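Local coordinates for uncharacterized protein AF_1796 (Archaeoglobus fulgidus, PDB 1VIM), which is of unknown function but, as a SIS-family protein of the PHI subfamily, probably binds a phosphosugar or similar carbohydrate derivative and may act as an isomerase, at residues E19-H24 with G159-L164; L34-E39 with A134-V139; I50-A55 with Y74-V79; Q90-G95 with K118-T123; T103-I108 with S128-M133. All coordinates share one frame; numbering follows the deposited sequence.

Interaction 1: E19-H24 with G159-L164; sequences EVVSEH and GTMFEL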
# COMPACT_ATOMS: atom_id res chain seq x y z
N GLU A 19 -6.45 -14.50 27.88
CA GLU A 19 -6.99 -15.81 28.26
C GLU A 19 -7.86 -16.34 27.13
O GLU A 19 -7.75 -17.51 26.78
CB GLU A 19 -7.81 -15.73 29.55
CG GLU A 19 -8.26 -17.09 30.13
CD GLU A 19 -9.36 -17.83 29.37
OE1 GLU A 19 -10.32 -17.19 28.94
OE2 GLU A 19 -9.28 -19.08 29.21
N VAL A 20 -8.71 -15.50 26.56
CA VAL A 20 -9.57 -15.92 25.45
C VAL A 20 -8.72 -16.39 24.25
O VAL A 20 -8.99 -17.43 23.68
CB VAL A 20 -10.56 -14.83 25.02
CG1 VAL A 20 -11.34 -15.25 23.76
CG2 VAL A 20 -11.49 -14.53 26.16
N VAL A 21 -7.67 -15.63 23.91
CA VAL A 21 -6.78 -16.04 22.82
C VAL A 21 -6.20 -17.44 23.10
O VAL A 21 -6.23 -18.29 22.21
CB VAL A 21 -5.65 -15.00 22.60
CG1 VAL A 21 -4.61 -15.52 21.57
CG2 VAL A 21 -6.26 -13.73 22.07
N SER A 22 -5.73 -17.67 24.35
CA SER A 22 -5.21 -18.98 24.75
C SER A 22 -6.23 -20.08 24.48
O SER A 22 -5.90 -21.15 23.90
CB SER A 22 -4.88 -18.97 26.23
OG SER A 22 -3.67 -18.32 26.44
N GLU A 23 -7.48 -19.83 24.85
CA GLU A 23 -8.52 -20.84 24.68
C GLU A 23 -8.79 -21.11 23.21
O GLU A 23 -9.01 -22.25 22.81
CB GLU A 23 -9.80 -20.41 25.39
CG GLU A 23 -10.93 -21.43 25.33
CD GLU A 23 -10.74 -22.62 26.25
OE1 GLU A 23 -9.73 -22.68 26.98
OE2 GLU A 23 -11.64 -23.49 26.23
N HIS A 24 -8.76 -20.06 22.40
CA HIS A 24 -8.99 -20.22 20.97
C HIS A 24 -7.88 -20.96 20.26
O HIS A 24 -8.15 -21.71 19.32
CB HIS A 24 -9.29 -18.86 20.33
CG HIS A 24 -10.69 -18.41 20.59
ND1 HIS A 24 -11.61 -18.26 19.59
CD2 HIS A 24 -11.34 -18.13 21.75
CE1 HIS A 24 -12.77 -17.90 20.11
NE2 HIS A 24 -12.63 -17.82 21.42
N GLY A 159 -14.50 -9.12 14.48
CA GLY A 159 -13.78 -10.25 13.89
C GLY A 159 -12.31 -10.41 14.27
O GLY A 159 -11.59 -11.21 13.67
N THR A 160 -11.86 -9.69 15.29
CA THR A 160 -10.49 -9.82 15.82
C THR A 160 -10.09 -11.25 16.09
O THR A 160 -8.97 -11.64 15.79
CB THR A 160 -10.41 -9.01 17.14
OG1 THR A 160 -10.44 -7.60 16.84
CG2 THR A 160 -9.07 -9.22 17.86
N MET A 161 -10.96 -12.03 16.72
CA MET A 161 -10.56 -13.39 17.04
C MET A 161 -10.34 -14.25 15.81
O MET A 161 -9.37 -15.01 15.76
CB MET A 161 -11.54 -14.06 17.99
CG MET A 161 -10.97 -15.26 18.74
SD MET A 161 -9.44 -14.93 19.70
CE MET A 161 -9.94 -13.34 20.47
N PHE A 162 -11.20 -14.13 14.80
CA PHE A 162 -10.94 -14.82 13.54
C PHE A 162 -9.57 -14.39 12.98
O PHE A 162 -8.77 -15.22 12.53
CB PHE A 162 -12.01 -14.50 12.47
CG PHE A 162 -11.58 -14.93 11.10
CD1 PHE A 162 -11.64 -16.28 10.75
CD2 PHE A 162 -11.04 -14.00 10.19
CE1 PHE A 162 -11.19 -16.72 9.50
CE2 PHE A 162 -10.58 -14.43 8.95
CZ PHE A 162 -10.66 -15.78 8.59
N GLU A 163 -9.29 -13.09 13.00
CA GLU A 163 -8.07 -12.60 12.35
C GLU A 163 -6.83 -13.14 13.05
O GLU A 163 -5.92 -13.65 12.40
CB GLU A 163 -8.05 -11.08 12.35
CG GLU A 163 -9.19 -10.52 11.50
CD GLU A 163 -9.41 -9.07 11.70
OE1 GLU A 163 -8.75 -8.47 12.56
OE2 GLU A 163 -10.32 -8.56 10.99
N LEU A 164 -6.81 -13.11 14.38
CA LEU A 164 -5.66 -13.66 15.10
C LEU A 164 -5.53 -15.15 14.88
O LEU A 164 -4.43 -15.67 14.69
CB LEU A 164 -5.81 -13.39 16.61
CG LEU A 164 -5.69 -11.95 17.03
CD1 LEU A 164 -5.97 -11.85 18.52
CD2 LEU A 164 -4.31 -11.40 16.66
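Met161 lays its CG and sulfur over one face of the His24 imidazole, the central overlap between helix 12-31, near the N-terminus, and the start of the long helix 160-181 of the SIS domain. CG stands 3.1 Å above the ring plane but displaced toward the rim, and its nearest ring atom is His24 ND1, 3.2 Å from Met161 CG. This is a CH-pi contact. It is joined by a sulfur-aromatic one, with Met161 SD 4.1 Å from the centroid of the His24 ring and likewise over the face. The methionine leaves its helix with CG anti to the backbone N (chi1 -160°) and then bends at both of the next torsions, which turns the methyl off the imidazole and in among the valines of the preceding turn.

The segments of the two helices cross at -53° with their axes 10.9 Å apart, a spacing that side chains must bridge, and no hydrogen bond links them. Leu164, one turn on from Met161, extends the apolar seam: its CD1 lies 4.0 Å from Val21 CG2. The ring that Met161 covers is anchored by a hydrogen bond from His24 NE2 to Glu147, so a carboxylate fixes the ring at NE2 while thioether and methylene pack on a face. Phe17, one turn before Val21 on helix 12-31, also touches Met161 and Leu164. At the far end of the methionine, CE sits almost evenly between two branches, 4.0 Å from Val21 CG2 and 4.1 Å from Val20 CG1.

Interaction 2: L34-E39 with A134-V139; sequences LETVGE and ADVVMV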
# COMPACT_ATOMS: atom_id res chain seq x y z
N LEU A 34 -7.28 -31.78 9.59
CA LEU A 34 -5.95 -32.06 9.05
C LEU A 34 -6.01 -32.49 7.58
O LEU A 34 -5.08 -32.25 6.83
CB LEU A 34 -5.23 -33.12 9.90
CG LEU A 34 -5.00 -32.69 11.35
CD1 LEU A 34 -4.47 -33.85 12.20
CD2 LEU A 34 -4.03 -31.53 11.38
N GLU A 35 -7.12 -33.13 7.19
CA GLU A 35 -7.34 -33.54 5.81
C GLU A 35 -7.41 -32.28 4.93
O GLU A 35 -6.80 -32.19 3.87
CB GLU A 35 -8.66 -34.33 5.69
CG GLU A 35 -8.62 -35.74 6.25
CD GLU A 35 -9.99 -36.42 6.25
OE1 GLU A 35 -10.59 -36.55 5.16
OE2 GLU A 35 -10.46 -36.82 7.34
N THR A 36 -8.15 -31.29 5.42
CA THR A 36 -8.28 -30.04 4.69
C THR A 36 -6.95 -29.28 4.61
O THR A 36 -6.62 -28.72 3.58
CB THR A 36 -9.39 -29.19 5.31
OG1 THR A 36 -10.59 -29.97 5.37
CG2 THR A 36 -9.75 -28.09 4.38
N VAL A 37 -6.17 -29.30 5.68
CA VAL A 37 -4.84 -28.72 5.63
C VAL A 37 -4.04 -29.37 4.49
O VAL A 37 -3.42 -28.67 3.70
CB VAL A 37 -4.11 -28.90 6.96
CG1 VAL A 37 -2.63 -28.53 6.83
CG2 VAL A 37 -4.80 -28.08 8.07
N GLY A 38 -4.07 -30.70 4.41
CA GLY A 38 -3.36 -31.37 3.33
C GLY A 38 -3.82 -30.95 1.94
O GLY A 38 -2.99 -30.78 1.03
N GLU A 39 -5.14 -30.79 1.76
CA GLU A 39 -5.72 -30.38 0.46
C GLU A 39 -5.26 -28.96 0.11
O GLU A 39 -4.95 -28.65 -1.05
CB GLU A 39 -7.25 -30.44 0.48
CG GLU A 39 -7.80 -31.86 0.56
CD GLU A 39 -9.26 -31.89 0.98
OE1 GLU A 39 -9.88 -30.80 1.12
OE2 GLU A 39 -9.79 -33.01 1.17
N ALA A 134 -15.52 -22.32 -3.21
CA ALA A 134 -14.13 -22.71 -3.01
C ALA A 134 -13.89 -24.16 -3.35
O ALA A 134 -14.75 -25.01 -3.13
CB ALA A 134 -13.73 -22.47 -1.58
N ASP A 135 -12.70 -24.44 -3.85
CA ASP A 135 -12.27 -25.81 -4.02
C ASP A 135 -11.89 -26.47 -2.70
O ASP A 135 -12.08 -27.69 -2.53
CB ASP A 135 -11.11 -25.85 -5.01
CG ASP A 135 -11.52 -25.37 -6.35
OD1 ASP A 135 -11.39 -24.17 -6.65
OD2 ASP A 135 -12.03 -26.14 -7.21
N VAL A 136 -11.34 -25.67 -1.79
CA VAL A 136 -10.96 -26.12 -0.45
C VAL A 136 -11.45 -25.05 0.50
O VAL A 136 -11.18 -23.84 0.31
CB VAL A 136 -9.42 -26.26 -0.30
CG1 VAL A 136 -9.04 -26.55 1.12
CG2 VAL A 136 -8.89 -27.36 -1.23
N VAL A 137 -12.21 -25.48 1.50
CA VAL A 137 -12.75 -24.59 2.52
C VAL A 137 -11.99 -24.89 3.80
O VAL A 137 -12.18 -25.95 4.42
CB VAL A 137 -14.26 -24.83 2.72
CG1 VAL A 137 -14.82 -23.94 3.83
CG2 VAL A 137 -14.99 -24.64 1.39
N MET A 138 -11.08 -23.98 4.17
CA MET A 138 -10.25 -24.15 5.34
C MET A 138 -10.89 -23.39 6.49
O MET A 138 -10.81 -22.15 6.55
CB MET A 138 -8.83 -23.68 5.01
CG MET A 138 -7.81 -23.86 6.10
SD MET A 138 -7.40 -25.63 6.36
CE MET A 138 -7.93 -25.80 7.99
N VAL A 139 -11.59 -24.12 7.35
CA VAL A 139 -12.38 -23.49 8.39
C VAL A 139 -11.52 -23.15 9.58
O VAL A 139 -10.88 -24.01 10.18
CB VAL A 139 -13.55 -24.37 8.81
CG1 VAL A 139 -14.36 -23.67 9.89
CG2 VAL A 139 -14.43 -24.68 7.61
O HOH W 1 -10.80 -30.25 -1.83
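This is a helix-on-sheet contact, in which the first turns of helix 34-46 lie across strand 136-139, the outermost strand on this side of the chain's parallel sheet in an alpha-beta-alpha SIS fold. The segments run at 130° to each other with axes 8.3 Å apart, and the gap is bridged mainly by side chains.

Thr36 makes the closest approach. Its methyl, CG2, is set anti to the backbone N (chi1 -54°, measured to OG1) and comes down on the strand, where it meets Val136 CG1 at 3.7 Å and approaches the carbonyl oxygen of Val137, 3.2 Å from Thr36 CG2. Thr36 and Val136 run alongside one another, pointing opposite ways. The other branch of Val136, CG2, turns to the next helical turn and lies 3.9 Å from Glu39 CB, so one valine fits between two helix residues. Replacing Val136 with an alanine would probably leave the Thr36 methyl and the Glu39 CB without their partners and open a gap under the helix.

Met138 covers the other end. Its chain bends at chi2 and chi3, bringing SD to 3.9 Å from Thr36 CG2 and CE to 3.9 Å from Val37 CG2. Phe169 of helix 160-181 touches both Val37 and Met138, closing this end inside the protein.

Toward solvent, a water donates to Asp135 O at 2.9 Å and, weakly, to Glu39 OE1. With no direct hydrogen bond between the segments, the join rests on methyl and thioether contacts, while a single water, weakly held at Glu39, links polar groups at the exposed margin.

Interaction 3: I50-A55 with Y74-V79; sequences IFVIGA and YTVYVV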
# COMPACT_ATOMS: atom_id res chain seq x y z
N ILE A 50 0.39 -18.49 -6.93
CA ILE A 50 -0.57 -18.30 -5.86
C ILE A 50 -0.87 -16.82 -5.78
O ILE A 50 0.03 -15.98 -5.79
CB ILE A 50 0.00 -18.80 -4.50
CG1 ILE A 50 0.40 -20.28 -4.63
CG2 ILE A 50 -1.01 -18.58 -3.37
CD1 ILE A 50 1.82 -20.56 -4.20
N PHE A 51 -2.17 -16.51 -5.70
CA PHE A 51 -2.61 -15.15 -5.50
C PHE A 51 -3.33 -15.10 -4.17
O PHE A 51 -4.06 -16.06 -3.83
CB PHE A 51 -3.58 -14.74 -6.61
CG PHE A 51 -2.95 -14.59 -7.98
CD1 PHE A 51 -2.43 -15.68 -8.68
CD2 PHE A 51 -2.93 -13.34 -8.60
CE1 PHE A 51 -1.85 -15.51 -9.94
CE2 PHE A 51 -2.39 -13.18 -9.87
CZ PHE A 51 -1.84 -14.25 -10.53
N VAL A 52 -3.17 -14.01 -3.41
CA VAL A 52 -3.85 -13.90 -2.11
C VAL A 52 -4.69 -12.63 -2.05
O VAL A 52 -4.35 -11.61 -2.67
CB VAL A 52 -2.89 -13.94 -0.91
CG1 VAL A 52 -1.98 -15.15 -1.01
CG2 VAL A 52 -2.13 -12.62 -0.80
N ILE A 53 -5.79 -12.69 -1.28
CA ILE A 53 -6.62 -11.50 -1.11
C ILE A 53 -7.31 -11.51 0.24
O ILE A 53 -7.78 -12.57 0.69
CB ILE A 53 -7.67 -11.34 -2.24
CG1 ILE A 53 -8.46 -10.03 -2.07
CG2 ILE A 53 -8.64 -12.54 -2.29
CD1 ILE A 53 -9.34 -9.69 -3.23
N GLY A 54 -7.37 -10.34 0.88
CA GLY A 54 -8.31 -10.08 1.96
C GLY A 54 -8.57 -8.59 2.00
O GLY A 54 -7.81 -7.83 1.41
N ALA A 55 -9.66 -8.21 2.65
CA ALA A 55 -9.98 -6.80 2.81
C ALA A 55 -9.58 -6.34 4.19
O ALA A 55 -9.62 -7.10 5.14
CB ALA A 55 -11.46 -6.57 2.63
N TYR A 74 7.82 -19.98 -3.37
CA TYR A 74 6.69 -20.00 -4.29
C TYR A 74 6.64 -18.73 -5.12
O TYR A 74 7.15 -17.66 -4.71
CB TYR A 74 5.35 -20.15 -3.54
CG TYR A 74 5.17 -21.48 -2.86
CD1 TYR A 74 4.79 -22.60 -3.58
CD2 TYR A 74 5.39 -21.63 -1.49
CE1 TYR A 74 4.63 -23.84 -2.97
CE2 TYR A 74 5.23 -22.87 -0.86
CZ TYR A 74 4.85 -23.96 -1.61
OH TYR A 74 4.67 -25.18 -0.99
N THR A 75 5.96 -18.82 -6.26
CA THR A 75 5.61 -17.66 -7.06
C THR A 75 4.25 -17.19 -6.56
O THR A 75 3.24 -17.88 -6.69
CB THR A 75 5.53 -18.03 -8.53
OG1 THR A 75 6.84 -18.47 -8.95
CG2 THR A 75 5.25 -16.81 -9.37
N VAL A 76 4.24 -16.01 -5.96
CA VAL A 76 3.07 -15.55 -5.22
C VAL A 76 2.85 -14.06 -5.43
O VAL A 76 3.79 -13.30 -5.59
CB VAL A 76 3.18 -15.91 -3.71
CG1 VAL A 76 4.44 -15.35 -3.10
CG2 VAL A 76 1.95 -15.53 -2.91
N TYR A 77 1.58 -13.66 -5.39
CA TYR A 77 1.19 -12.25 -5.58
C TYR A 77 0.04 -11.92 -4.67
O TYR A 77 -0.73 -12.79 -4.27
CB TYR A 77 0.71 -12.02 -7.02
CG TYR A 77 1.68 -12.50 -8.05
CD1 TYR A 77 2.83 -11.79 -8.34
CD2 TYR A 77 1.42 -13.71 -8.74
CE1 TYR A 77 3.74 -12.32 -9.35
CE2 TYR A 77 2.28 -14.19 -9.69
CZ TYR A 77 3.40 -13.53 -9.97
OH TYR A 77 4.15 -14.12 -10.99
N VAL A 78 -0.09 -10.62 -4.42
CA VAL A 78 -1.25 -10.08 -3.71
C VAL A 78 -2.17 -9.40 -4.72
O VAL A 78 -1.74 -8.52 -5.49
CB VAL A 78 -0.79 -9.03 -2.69
CG1 VAL A 78 -2.00 -8.45 -1.92
CG2 VAL A 78 0.19 -9.63 -1.73
N VAL A 79 -3.45 -9.77 -4.72
CA VAL A 79 -4.40 -9.17 -5.65
C VAL A 79 -4.44 -7.67 -5.48
O VAL A 79 -4.48 -7.17 -4.35
CB VAL A 79 -5.83 -9.77 -5.50
CG1 VAL A 79 -6.84 -9.02 -6.39
CG2 VAL A 79 -5.82 -11.25 -5.82
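Strands 50-53 and 76-78 pair in parallel, and the tight part of the contact is their backbone ladder. Ile50 N donates to O of the exposed Thr75, Tyr77 N to Ile50 O (2.8 Å), Val52 N to Tyr77 O, and Val79 N to Val52 O at 173°. On the face carrying Ile50, Val52, Val76 and Val78, the valines meet through Val52 CG2 and Val78 CG2, 3.9 Å apart, beneath helix 56-71 of this beta-alpha-beta unit. Ile50 CD1 extends to Tyr74 CB at 3.6 Å.

The opposite face, with partly exposed Tyr77, is more open to solvent. Phe51 CG, anti to the carbonyl carbon (chi1 -69°), carries the ring alongside Tyr77; the planes are inclined at 50°, with Tyr77 CD2 over one face of Phe51, 3.8 Å from Phe51 CZ. A formic acid molecule, probably from the crystallisation liquor, lies about 4 Å from the Phe51 side chain. A serine in place of Phe51 would probably leave the Tyr77 ring without its aromatic partner, free to turn.

Strand 76-78, outermost in this chain, packs Val76 and Val78 on a third subunit. Main-chain bonds thus fix the register, while apolar side chains seal the helix-covered face.

Interaction 4: Q90-G95 with K118-T123; sequences QDVLVG and KLVAVT. Unlike the reference sequence in segment 90-95: Gly95 (reference Ala).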
# COMPACT_ATOMS: atom_id res chain seq x y z
N GLN A 90 -4.55 -21.86 -14.30
CA GLN A 90 -3.60 -22.74 -13.64
C GLN A 90 -3.22 -22.27 -12.24
O GLN A 90 -2.39 -22.91 -11.57
CB GLN A 90 -2.33 -22.86 -14.46
CG GLN A 90 -2.56 -23.50 -15.83
CD GLN A 90 -1.27 -24.01 -16.42
OE1 GLN A 90 -0.18 -23.61 -16.01
NE2 GLN A 90 -1.39 -24.94 -17.37
N ASP A 91 -3.80 -21.15 -11.80
CA ASP A 91 -3.41 -20.55 -10.54
C ASP A 91 -4.38 -20.90 -9.41
O ASP A 91 -5.44 -21.49 -9.63
CB ASP A 91 -3.30 -19.03 -10.73
CG ASP A 91 -2.29 -18.67 -11.77
OD1 ASP A 91 -1.19 -19.31 -11.81
OD2 ASP A 91 -2.50 -17.77 -12.60
N VAL A 92 -4.00 -20.52 -8.20
CA VAL A 92 -4.89 -20.66 -7.06
C VAL A 92 -4.98 -19.31 -6.36
O VAL A 92 -3.98 -18.63 -6.18
CB VAL A 92 -4.44 -21.78 -6.11
CG1 VAL A 92 -3.10 -21.50 -5.51
CG2 VAL A 92 -5.49 -22.03 -5.02
N LEU A 93 -6.19 -18.96 -5.97
CA LEU A 93 -6.46 -17.77 -5.18
C LEU A 93 -6.76 -18.22 -3.77
O LEU A 93 -7.57 -19.14 -3.57
CB LEU A 93 -7.68 -17.05 -5.75
CG LEU A 93 -8.17 -15.80 -5.01
CD1 LEU A 93 -7.08 -14.69 -4.95
CD2 LEU A 93 -9.41 -15.27 -5.70
N VAL A 94 -6.12 -17.58 -2.80
CA VAL A 94 -6.41 -17.82 -1.38
C VAL A 94 -7.11 -16.56 -0.88
O VAL A 94 -6.52 -15.48 -0.84
CB VAL A 94 -5.13 -18.08 -0.55
CG1 VAL A 94 -5.51 -18.32 0.92
CG2 VAL A 94 -4.34 -19.28 -1.14
N GLY A 95 -8.37 -16.70 -0.49
CA GLY A 95 -9.16 -15.59 0.01
C GLY A 95 -9.39 -15.75 1.50
O GLY A 95 -9.80 -16.81 1.97
N LYS A 118 -8.39 -21.96 -9.27
CA LYS A 118 -8.91 -22.62 -8.08
C LYS A 118 -8.96 -21.62 -6.91
O LYS A 118 -8.31 -20.57 -6.96
CB LYS A 118 -8.08 -23.86 -7.73
CG LYS A 118 -8.28 -24.98 -8.80
CD LYS A 118 -7.55 -26.23 -8.46
CE LYS A 118 -7.72 -27.25 -9.58
NZ LYS A 118 -7.09 -28.54 -9.15
N LEU A 119 -9.71 -21.96 -5.87
CA LEU A 119 -9.93 -21.06 -4.75
C LEU A 119 -9.86 -21.83 -3.44
O LEU A 119 -10.51 -22.87 -3.28
CB LEU A 119 -11.30 -20.38 -4.89
CG LEU A 119 -11.81 -19.52 -3.73
CD1 LEU A 119 -10.93 -18.26 -3.51
CD2 LEU A 119 -13.28 -19.09 -3.95
N VAL A 120 -9.04 -21.33 -2.52
CA VAL A 120 -9.03 -21.76 -1.14
C VAL A 120 -9.66 -20.65 -0.33
O VAL A 120 -9.20 -19.50 -0.39
CB VAL A 120 -7.61 -22.02 -0.61
CG1 VAL A 120 -7.64 -22.39 0.86
CG2 VAL A 120 -6.89 -23.07 -1.45
N ALA A 121 -10.68 -20.99 0.45
CA ALA A 121 -11.32 -20.02 1.34
C ALA A 121 -10.84 -20.27 2.75
O ALA A 121 -11.03 -21.36 3.27
CB ALA A 121 -12.85 -20.12 1.24
N VAL A 122 -10.23 -19.26 3.36
CA VAL A 122 -9.86 -19.30 4.78
C VAL A 122 -10.91 -18.45 5.49
O VAL A 122 -10.91 -17.22 5.37
CB VAL A 122 -8.45 -18.76 5.05
CG1 VAL A 122 -8.14 -18.81 6.53
CG2 VAL A 122 -7.41 -19.53 4.23
N THR A 123 -11.80 -19.13 6.20
CA THR A 123 -13.03 -18.50 6.68
C THR A 123 -13.55 -19.19 7.92
O THR A 123 -13.22 -20.35 8.16
CB THR A 123 -14.11 -18.51 5.53
OG1 THR A 123 -15.33 -17.88 5.96
CG2 THR A 123 -14.53 -19.94 5.12
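Leu93 and Leu119 lie side by side and point the same way, Leu119 CD1 resting 4.0 Å from Leu93 CG and close to the Leu93 carbonyl oxygen. Both leucines hold CG anti to the backbone N (chi1 177° and 173°), and this shared setting, with similar chi2, lets the two chains run together across the strands. Gly95 comes two residues after Leu93, where a CB would point to the same face; the reference sequence has alanine here, and Leu119 CD1 stands 4.3 Å from Gly95 N.

The other face is lined by Val92, Val94 and Val120, and Val122 joins it from the side. Val92 CG2 meets Val120 CG2 at 4.0 Å, and farther along Val94 CG1 reaches Val122 CG2 at the same separation. The Lys118 aliphatic base closes this row beside Val92, while its extended chain leads off to the surface.

Between these two layers runs the parallel ladder of a beta-alpha-beta unit, strand 92-96 and strand 118-123 being joined through helix 103-115 in the central sheet of the SIS fold. Five backbone bonds alternate between the strands, starting with Lys118 N to Asp91 O. Val120 N to Leu93 O and Val122 N to Gly95 O are each 2.8 Å, and in the bond from Gly95 N to Val120 O the donor lies nearly in line with the carbonyl.

Further out, helix 103-115 covers the leucines through Ser109, while Met40 and Leu43 of helix 34-46 pack on Val120. Asp91 OD2 accepts from Thr88 N and forms a salt bridge with Arg48.

Interaction 5: T103-I108 with S128-M133; sequences TSVVNI and SSLAKM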
# COMPACT_ATOMS: atom_id res chain seq x y z
N THR A 103 -17.49 -8.25 0.77
CA THR A 103 -17.98 -8.02 -0.58
C THR A 103 -16.87 -8.03 -1.63
O THR A 103 -16.96 -8.72 -2.66
CB THR A 103 -18.74 -6.70 -0.64
OG1 THR A 103 -19.75 -6.72 0.39
CG2 THR A 103 -19.49 -6.56 -1.96
N SER A 104 -15.80 -7.31 -1.35
CA SER A 104 -14.73 -7.21 -2.34
C SER A 104 -14.08 -8.58 -2.59
O SER A 104 -13.77 -8.92 -3.74
CB SER A 104 -13.71 -6.17 -1.90
OG SER A 104 -13.16 -6.56 -0.67
N VAL A 105 -13.93 -9.36 -1.53
CA VAL A 105 -13.27 -10.66 -1.62
C VAL A 105 -14.17 -11.65 -2.37
O VAL A 105 -13.70 -12.39 -3.24
CB VAL A 105 -12.89 -11.16 -0.22
CG1 VAL A 105 -12.37 -12.61 -0.24
CG2 VAL A 105 -11.86 -10.23 0.40
N VAL A 106 -15.47 -11.63 -2.08
CA VAL A 106 -16.41 -12.47 -2.82
C VAL A 106 -16.44 -12.11 -4.31
O VAL A 106 -16.38 -12.99 -5.18
CB VAL A 106 -17.80 -12.38 -2.18
CG1 VAL A 106 -18.89 -12.99 -3.07
CG2 VAL A 106 -17.79 -13.08 -0.80
N ASN A 107 -16.51 -10.81 -4.61
CA ASN A 107 -16.59 -10.40 -6.01
C ASN A 107 -15.33 -10.78 -6.80
O ASN A 107 -15.42 -11.29 -7.93
CB ASN A 107 -16.86 -8.89 -6.12
CG ASN A 107 -18.25 -8.51 -5.65
OD1 ASN A 107 -19.13 -9.37 -5.50
ND2 ASN A 107 -18.47 -7.20 -5.45
N ILE A 108 -14.16 -10.55 -6.21
CA ILE A 108 -12.90 -10.90 -6.85
C ILE A 108 -12.80 -12.42 -7.02
O ILE A 108 -12.37 -12.90 -8.08
CB ILE A 108 -11.71 -10.41 -5.99
CG1 ILE A 108 -11.57 -8.89 -6.07
CG2 ILE A 108 -10.41 -11.13 -6.35
CD1 ILE A 108 -11.08 -8.33 -7.37
N SER A 128 -20.70 -20.07 3.83
CA SER A 128 -20.68 -18.71 3.33
C SER A 128 -20.60 -18.61 1.81
O SER A 128 -20.27 -19.58 1.14
CB SER A 128 -19.52 -17.95 3.93
OG SER A 128 -18.27 -18.55 3.56
N SER A 129 -20.87 -17.42 1.27
CA SER A 129 -20.71 -17.19 -0.16
C SER A 129 -19.29 -17.59 -0.65
O SER A 129 -19.14 -18.21 -1.70
CB SER A 129 -20.97 -15.72 -0.50
OG SER A 129 -22.32 -15.34 -0.19
N LEU A 130 -18.25 -17.21 0.10
CA LEU A 130 -16.91 -17.52 -0.33
C LEU A 130 -16.66 -19.02 -0.31
O LEU A 130 -16.08 -19.58 -1.26
CB LEU A 130 -15.93 -16.77 0.57
CG LEU A 130 -14.48 -16.88 0.13
CD1 LEU A 130 -14.32 -16.17 -1.22
CD2 LEU A 130 -13.54 -16.33 1.16
N ALA A 131 -17.09 -19.68 0.77
CA ALA A 131 -16.88 -21.12 0.92
C ALA A 131 -17.59 -21.91 -0.17
O ALA A 131 -17.02 -22.87 -0.70
CB ALA A 131 -17.32 -21.58 2.29
N LYS A 132 -18.80 -21.50 -0.54
CA LYS A 132 -19.54 -22.22 -1.57
C LYS A 132 -18.86 -22.23 -2.92
O LYS A 132 -19.06 -23.15 -3.70
CB LYS A 132 -20.99 -21.71 -1.70
CG LYS A 132 -21.83 -22.01 -0.47
CD LYS A 132 -23.28 -21.59 -0.66
CE LYS A 132 -23.44 -20.10 -0.60
NZ LYS A 132 -24.88 -19.71 -0.80
N MET A 133 -18.03 -21.22 -3.20
CA MET A 133 -17.27 -21.14 -4.44
C MET A 133 -15.94 -21.89 -4.40
O MET A 133 -15.31 -22.08 -5.43
CB MET A 133 -16.94 -19.66 -4.74
CG MET A 133 -18.09 -18.88 -5.34
SD MET A 133 -17.57 -17.24 -5.87
CE MET A 133 -17.33 -16.49 -4.33
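Two helices on one side of the parallel sheet meet here, the opening turns of helix 103-115 and the short, weakly bonded helix 129-133. Val106 carries most of the join with its two branches divided between partners. Val106 CG2 lies 4.1 Å from Ser129 CB, whereas Val106 CG1, anti to the backbone N (chi1 167°), faces the end of Met133, 4.0 Å from Met133 CE. The Met133 chain runs extended and then bends at its last torsion (chi3 -71°), which also brings Met133 CE to 3.7 Å from Val106 O. The Val106 and Met133 side chains meet roughly perpendicular to each other.

Deeper in, Val105 CG1 nestles against the forked end of Leu130, 4.1 Å from CD2 and 4.2 Å from CD1. In the layered alpha-beta-alpha SIS fold this pair lies at the floor of the helix layer: Leu130 continues onto Leu119 and Ala121 of strand 118-123, and Val105 touches the glycine-rich turn after strand 50-53. The segment axes are 9.8 Å apart and run at 20° to each other, and no hydrogen bond crosses between them.

The short helix is fixed at its start by Ser128, the N-cap, whose OG accepts from Ala131 N at 3.2 Å and also bonds to Lys125 O. Ser129 meets Val106 through CB, while its hydroxyl bonds to Glu101.

Interactions 3 and 4 share the parallel sheet, their centres about 9 Å apart, and are stitched together where strand 50-53 pairs with strand 92-96. Interaction 2 reaches the same sheet at strand 136-139, next to strand 118-123 of interaction 4. Interaction 5 lies about 10 Å from interaction 4, and their segments alternate along the chain because helix 103-115 links the two strands. Interaction 1 stands apart, its centre 21 to 24 Å from the others, and closes the long loop within which they are all nested; Phe162 still touches strand 118-123. Interactions 1, 2 and 5 also touch the second subunit and interaction 3 the third, tying these helices and strand 76-78 into the four-chain assembly.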